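Local coordinates for protein salicylate 5-hydroxylase, large oxygenase component (Ralstonia sp., PDB 7C8Z) that serves as the oxygenase component of a multicomponent enzyme that hydroxylates salicylate at its 5-position to give gentisate, using a [2Fe-2S] cluster and a mononuclear iron, at residues A[71-85]-A[95-108]. Numbering follows the deposited sequence.
Sequences VGLEAEIPNPGDFKR and MVRDPDGGINVVEN
M95 pushes its thioether into a hollow walled by V71, G72, L73, I77 and K84. Its chain leaves the strand with CG anti to the backbone N (chi1 164°) and turns at the sulfur, so that CE reaches I77 CG1 at 3.7 Å and lies equally near the carbonyl O of L73, while SD passes V71 CG2. Side-chainless G72 borders this pocket, and K84 CB closes it from the neighbouring strand. I77 answers with a bump: its CD1 sits in the notch where M95 CG, 3.7 Å away, and I103 CG1 meet it. Beyond it, I103 CD1 packs against E74 CG, and V105 meets V71 at the far end.

R97 runs along the 77–79 loop, with CB near N79 O and CD against P78 O. Its NE donates to I77 O, though the modelled separation is too short to be trusted. NH2 forms a salt bridge with E74 OE1 at 3.3 Å, tilted from both flat groups. P80 CB rests on P99 CA, bringing two turns together. K84 and M95 exchange two backbone hydrogen bonds as a hydrogen-bonded pair, R97 N donates to D82 O, and G81 N to R97 O at 3.1 Å. On the face opposite M95, the non-hydrogen-bonded pair F83 and V96 pack CB to CB. V71 and G72 form a classic bulge against V185. Strands 82–88 and 91–97 make an antiparallel hairpin in the sheet of the Rieske [2Fe-2S] domain.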
loop_
_atom_site.group_PDB
_atom_site.type_symbol
_atom_site.label_atom_id
_atom_site.label_comp_id
_atom_site.label_asym_id
_atom_site.label_seq_id
_atom_site.Cartn_x
_atom_site.Cartn_y
_atom_site.Cartn_z
ATOM N N VAL A 71 -2.287 23.475 -18.021
ATOM C CA VAL A 71 -1.757 23.748 -16.692
ATOM C C VAL A 71 -2.729 24.507 -15.797
ATOM O O VAL A 71 -2.527 24.521 -14.571
ATOM C CB VAL A 71 -0.406 24.493 -16.757
ATOM C CG1 VAL A 71 0.639 23.648 -17.476
ATOM C CG2 VAL A 71 -0.561 25.844 -17.420
ATOM N N GLY A 72 -3.781 25.131 -16.319
ATOM C CA GLY A 72 -4.796 25.601 -15.388
ATOM C C GLY A 72 -5.667 26.705 -15.966
ATOM O O GLY A 72 -5.827 26.823 -17.175
ATOM N N LEU A 73 -6.255 27.473 -15.052
ATOM C CA LEU A 73 -7.087 28.617 -15.382
ATOM C C LEU A 73 -6.478 29.888 -14.806
ATOM O O LEU A 73 -5.870 29.869 -13.729
ATOM C CB LEU A 73 -8.505 28.439 -14.839
ATOM C CG LEU A 73 -9.249 27.215 -15.368
ATOM C CD1 LEU A 73 -10.710 27.257 -14.945
ATOM C CD2 LEU A 73 -9.115 27.157 -16.878
ATOM N N GLU A 74 -6.671 31.004 -15.516
ATOM C CA GLU A 74 -6.150 32.278 -15.032
ATOM C C GLU A 74 -6.770 32.662 -13.694
ATOM O O GLU A 74 -6.094 33.252 -12.844
ATOM C CB GLU A 74 -6.392 33.380 -16.063
ATOM C CG GLU A 74 -5.677 33.155 -17.377
ATOM C CD GLU A 74 -5.354 34.452 -18.100
ATOM O OE1 GLU A 74 -5.032 35.451 -17.422
ATOM O OE2 GLU A 74 -5.422 34.467 -19.350
ATOM N N ALA A 75 -8.048 32.332 -13.492
ATOM C CA ALA A 75 -8.726 32.665 -12.245
ATOM C C ALA A 75 -8.098 31.987 -11.035
ATOM O O ALA A 75 -8.295 32.457 -9.910
ATOM C CB ALA A 75 -10.206 32.291 -12.336
ATOM N N GLU A 76 -7.355 30.893 -11.229
ATOM C CA GLU A 76 -6.670 30.276 -10.100
ATOM C C GLU A 76 -5.510 31.124 -9.596
ATOM O O GLU A 76 -5.032 30.895 -8.481
ATOM C CB GLU A 76 -6.151 28.883 -10.469
ATOM C CG GLU A 76 -7.077 28.071 -11.353
ATOM C CD GLU A 76 -6.669 26.614 -11.446
ATOM O OE1 GLU A 76 -6.925 25.851 -10.497
ATOM O OE2 GLU A 76 -6.067 26.236 -12.467
ATOM N N ILE A 77 -5.054 32.101 -10.374
ATOM C CA ILE A 77 -3.915 32.921 -9.970
ATOM C C ILE A 77 -4.180 34.381 -10.325
ATOM O O ILE A 77 -3.509 34.939 -11.207
ATOM C CB ILE A 77 -2.615 32.406 -10.609
ATOM C CG1 ILE A 77 -2.832 32.045 -12.081
ATOM C CG2 ILE A 77 -2.106 31.185 -9.862
ATOM C CD1 ILE A 77 -1.565 32.108 -12.908
ATOM N N PRO A 78 -5.133 35.043 -9.661
ATOM C CA PRO A 78 -5.524 36.390 -10.112
ATOM C C PRO A 78 -4.490 37.462 -9.821
ATOM O O PRO A 78 -4.316 38.376 -10.637
ATOM C CB PRO A 78 -6.826 36.644 -9.341
ATOM C CG PRO A 78 -6.696 35.817 -8.110
ATOM C CD PRO A 78 -5.945 34.582 -8.521
ATOM N N ASN A 79 -3.814 37.394 -8.685
ATOM C CA ASN A 79 -2.935 38.466 -8.249
ATOM C C ASN A 79 -1.474 38.105 -8.475
ATOM O O ASN A 79 -1.124 36.926 -8.587
ATOM C CB ASN A 79 -3.175 38.758 -6.767
ATOM C CG ASN A 79 -4.638 39.005 -6.455
ATOM O OD1 ASN A 79 -5.348 39.647 -7.230
ATOM N ND2 ASN A 79 -5.101 38.473 -5.328
ATOM N N PRO A 80 -0.588 39.097 -8.541
ATOM C CA PRO A 80 0.841 38.794 -8.682
ATOM C C PRO A 80 1.362 38.012 -7.485
ATOM O O PRO A 80 1.007 38.281 -6.334
ATOM C CB PRO A 80 1.492 40.177 -8.780
ATOM C CG PRO A 80 0.404 41.083 -9.225
ATOM C CD PRO A 80 -0.855 40.543 -8.622
ATOM N N GLY A 81 2.224 37.038 -7.768
ATOM C CA GLY A 81 2.709 36.119 -6.771
ATOM C C GLY A 81 1.853 34.885 -6.586
ATOM O O GLY A 81 2.339 33.885 -6.053
ATOM N N ASP A 82 0.596 34.922 -7.018
ATOM C CA ASP A 82 -0.266 33.754 -6.911
ATOM C C ASP A 82 0.266 32.631 -7.791
ATOM O O ASP A 82 0.509 32.822 -8.986
ATOM C CB ASP A 82 -1.698 34.110 -7.307
ATOM C CG ASP A 82 -2.380 35.004 -6.289
ATOM O OD1 ASP A 82 -1.740 35.349 -5.273
ATOM O OD2 ASP A 82 -3.556 35.363 -6.507
ATOM N N PHE A 83 0.463 31.464 -7.191
ATOM C CA PHE A 83 0.976 30.296 -7.887
ATOM C C PHE A 83 0.090 29.084 -7.631
ATOM O O PHE A 83 -0.546 28.961 -6.574
ATOM C CB PHE A 83 2.427 29.984 -7.467
ATOM C CG PHE A 83 2.552 29.358 -6.098
ATOM C CD1 PHE A 83 2.429 27.983 -5.928
ATOM C CD2 PHE A 83 2.823 30.141 -4.989
ATOM C CE1 PHE A 83 2.548 27.411 -4.681
ATOM C CE2 PHE A 83 2.953 29.571 -3.741
ATOM C CZ PHE A 83 2.810 28.205 -3.585
ATOM N N LYS A 84 0.070 28.191 -8.621
ATOM C CA LYS A 84 -0.560 26.881 -8.527
ATOM C C LYS A 84 0.435 25.846 -9.036
ATOM O O LYS A 84 0.962 25.985 -10.146
ATOM C CB LYS A 84 -1.860 26.829 -9.336
ATOM C CG LYS A 84 -2.595 25.506 -9.235
ATOM C CD LYS A 84 -3.525 25.288 -10.425
ATOM C CE LYS A 84 -3.798 23.805 -10.645
ATOM N NZ LYS A 84 -5.014 23.556 -11.464
ATOM N N ARG A 85 0.730 24.841 -8.213
ATOM C CA ARG A 85 1.568 23.737 -8.654
ATOM C C ARG A 85 0.718 22.715 -9.400
ATOM O O ARG A 85 -0.385 22.370 -8.966
ATOM C CB ARG A 85 2.277 23.087 -7.462
ATOM C CG ARG A 85 3.079 21.826 -7.811
ATOM C CD ARG A 85 3.929 21.327 -6.646
ATOM N NE ARG A 85 3.121 20.954 -5.483
ATOM C CZ ARG A 85 2.577 19.753 -5.282
ATOM N NH1 ARG A 85 2.740 18.774 -6.164
ATOM N NH2 ARG A 85 1.861 19.530 -4.188
ATOM N N MET A 95 2.766 27.197 -12.116
ATOM C CA MET A 95 2.155 28.261 -12.904
ATOM C C MET A 95 1.930 29.444 -11.973
ATOM O O MET A 95 1.140 29.349 -11.028
ATOM C CB MET A 95 0.841 27.790 -13.525
ATOM C CG MET A 95 -0.044 28.919 -14.031
ATOM S SD MET A 95 -1.693 28.379 -14.527
ATOM C CE MET A 95 -2.557 28.429 -12.959
ATOM N N VAL A 96 2.635 30.545 -12.214
ATOM C CA VAL A 96 2.581 31.700 -11.327
ATOM C C VAL A 96 2.255 32.952 -12.127
ATOM O O VAL A 96 2.731 33.132 -13.255
ATOM C CB VAL A 96 3.905 31.879 -10.550
ATOM C CG1 VAL A 96 5.068 32.101 -11.509
ATOM C CG2 VAL A 96 3.786 33.020 -9.547
ATOM N N ARG A 97 1.464 33.839 -11.531
ATOM C CA ARG A 97 1.195 35.122 -12.157
ATOM C C ARG A 97 2.352 36.071 -11.881
ATOM O O ARG A 97 2.717 36.298 -10.724
ATOM C CB ARG A 97 -0.106 35.732 -11.644
ATOM C CG ARG A 97 -0.349 37.120 -12.224
ATOM C CD ARG A 97 -1.820 37.448 -12.349
ATOM N NE ARG A 97 -2.598 36.337 -12.887
ATOM C CZ ARG A 97 -2.759 36.087 -14.182
ATOM N NH1 ARG A 97 -2.189 36.869 -15.090
ATOM N NH2 ARG A 97 -3.494 35.053 -14.568
ATOM N N ASP A 98 2.916 36.631 -12.945
ATOM C CA ASP A 98 4.063 37.517 -12.847
ATOM C C ASP A 98 3.629 38.880 -12.320
ATOM O O ASP A 98 2.485 39.294 -12.527
ATOM C CB ASP A 98 4.720 37.685 -14.214
ATOM C CG ASP A 98 6.153 38.155 -14.117
ATOM O OD1 ASP A 98 7.046 37.294 -13.980
ATOM O OD2 ASP A 98 6.391 39.382 -14.167
ATOM N N PRO A 99 4.527 39.598 -11.621
ATOM C CA PRO A 99 4.198 40.960 -11.172
ATOM C C PRO A 99 3.724 41.896 -12.279
ATOM O O PRO A 99 3.018 42.868 -11.997
ATOM C CB PRO A 99 5.518 41.447 -10.566
ATOM C CG PRO A 99 6.161 40.209 -10.053
ATOM C CD PRO A 99 5.768 39.100 -10.996
ATOM N N ASP A 100 4.090 41.623 -13.534
ATOM C CA ASP A 100 3.637 42.472 -14.629
ATOM C C ASP A 100 2.218 42.156 -15.081
ATOM O O ASP A 100 1.600 42.987 -15.755
ATOM C CB ASP A 100 4.588 42.359 -15.826
ATOM C CG ASP A 100 4.774 40.926 -16.305
ATOM O OD1 ASP A 100 3.801 40.143 -16.304
ATOM O OD2 ASP A 100 5.910 40.584 -16.695
ATOM N N GLY A 101 1.687 40.992 -14.718
ATOM C CA GLY A 101 0.366 40.577 -15.142
ATOM C C GLY A 101 0.348 39.366 -16.048
ATOM O O GLY A 101 -0.732 38.809 -16.278
ATOM N N GLY A 102 1.496 38.938 -16.570
ATOM C CA GLY A 102 1.568 37.738 -17.377
ATOM C C GLY A 102 1.597 36.485 -16.515
ATOM O O GLY A 102 1.455 36.525 -15.292
ATOM N N ILE A 103 1.782 35.345 -17.180
ATOM C CA ILE A 103 1.782 34.045 -16.518
ATOM C C ILE A 103 3.051 33.296 -16.901
ATOM O O ILE A 103 3.280 33.026 -18.084
ATOM C CB ILE A 103 0.536 33.221 -16.879
ATOM C CG1 ILE A 103 -0.714 33.909 -16.338
ATOM C CG2 ILE A 103 0.652 31.800 -16.331
ATOM C CD1 ILE A 103 -1.995 33.288 -16.815
ATOM N N ASN A 104 3.868 32.959 -15.907
ATOM C CA ASN A 104 5.055 32.142 -16.106
ATOM C C ASN A 104 4.782 30.704 -15.686
ATOM O O ASN A 104 4.001 30.443 -14.767
ATOM C CB ASN A 104 6.249 32.677 -15.305
ATOM C CG ASN A 104 6.308 34.195 -15.265
ATOM O OD1 ASN A 104 5.883 34.872 -16.202
ATOM N ND2 ASN A 104 6.859 34.737 -14.181
ATOM N N VAL A 105 5.425 29.766 -16.374
ATOM C CA VAL A 105 5.371 28.357 -16.008
ATOM C C VAL A 105 6.795 27.827 -15.983
ATOM O O VAL A 105 7.487 27.846 -17.008
ATOM C CB VAL A 105 4.501 27.534 -16.968
ATOM C CG1 VAL A 105 4.726 26.044 -16.732
ATOM C CG2 VAL A 105 3.039 27.889 -16.776
ATOM N N VAL A 106 7.232 27.360 -14.815
ATOM C CA VAL A 106 8.596 26.882 -14.635
ATOM C C VAL A 106 8.559 25.455 -14.107
ATOM O O VAL A 106 7.576 25.007 -13.517
ATOM C CB VAL A 106 9.406 27.786 -13.688
ATOM C CG1 VAL A 106 9.415 29.218 -14.207
ATOM C CG2 VAL A 106 8.833 27.714 -12.274
ATOM N N GLU A 107 9.655 24.737 -14.318
ATOM C CA GLU A 107 9.746 23.370 -13.833
ATOM C C GLU A 107 10.076 23.356 -12.344
ATOM O O GLU A 107 10.955 24.086 -11.882
ATOM C CB GLU A 107 10.800 22.593 -14.620
ATOM C CG GLU A 107 10.942 21.146 -14.183
ATOM C CD GLU A 107 11.527 20.262 -15.260
ATOM O OE1 GLU A 107 11.365 19.028 -15.164
ATOM O OE2 GLU A 107 12.150 20.798 -16.200
ATOM N N ASN A 108 9.362 22.513 -11.594
ATOM C CA ASN A 108 9.510 22.418 -10.144
ATOM C C ASN A 108 10.708 21.554 -9.773
ATOM O O ASN A 108 10.581 20.616 -8.979
ATOM C CB ASN A 108 8.230 21.845 -9.519
ATOM C CG ASN A 108 8.201 21.964 -7.997
ATOM O OD1 ASN A 108 9.031 22.641 -7.393
ATOM N ND2 ASN A 108 7.242 21.296 -7.376
#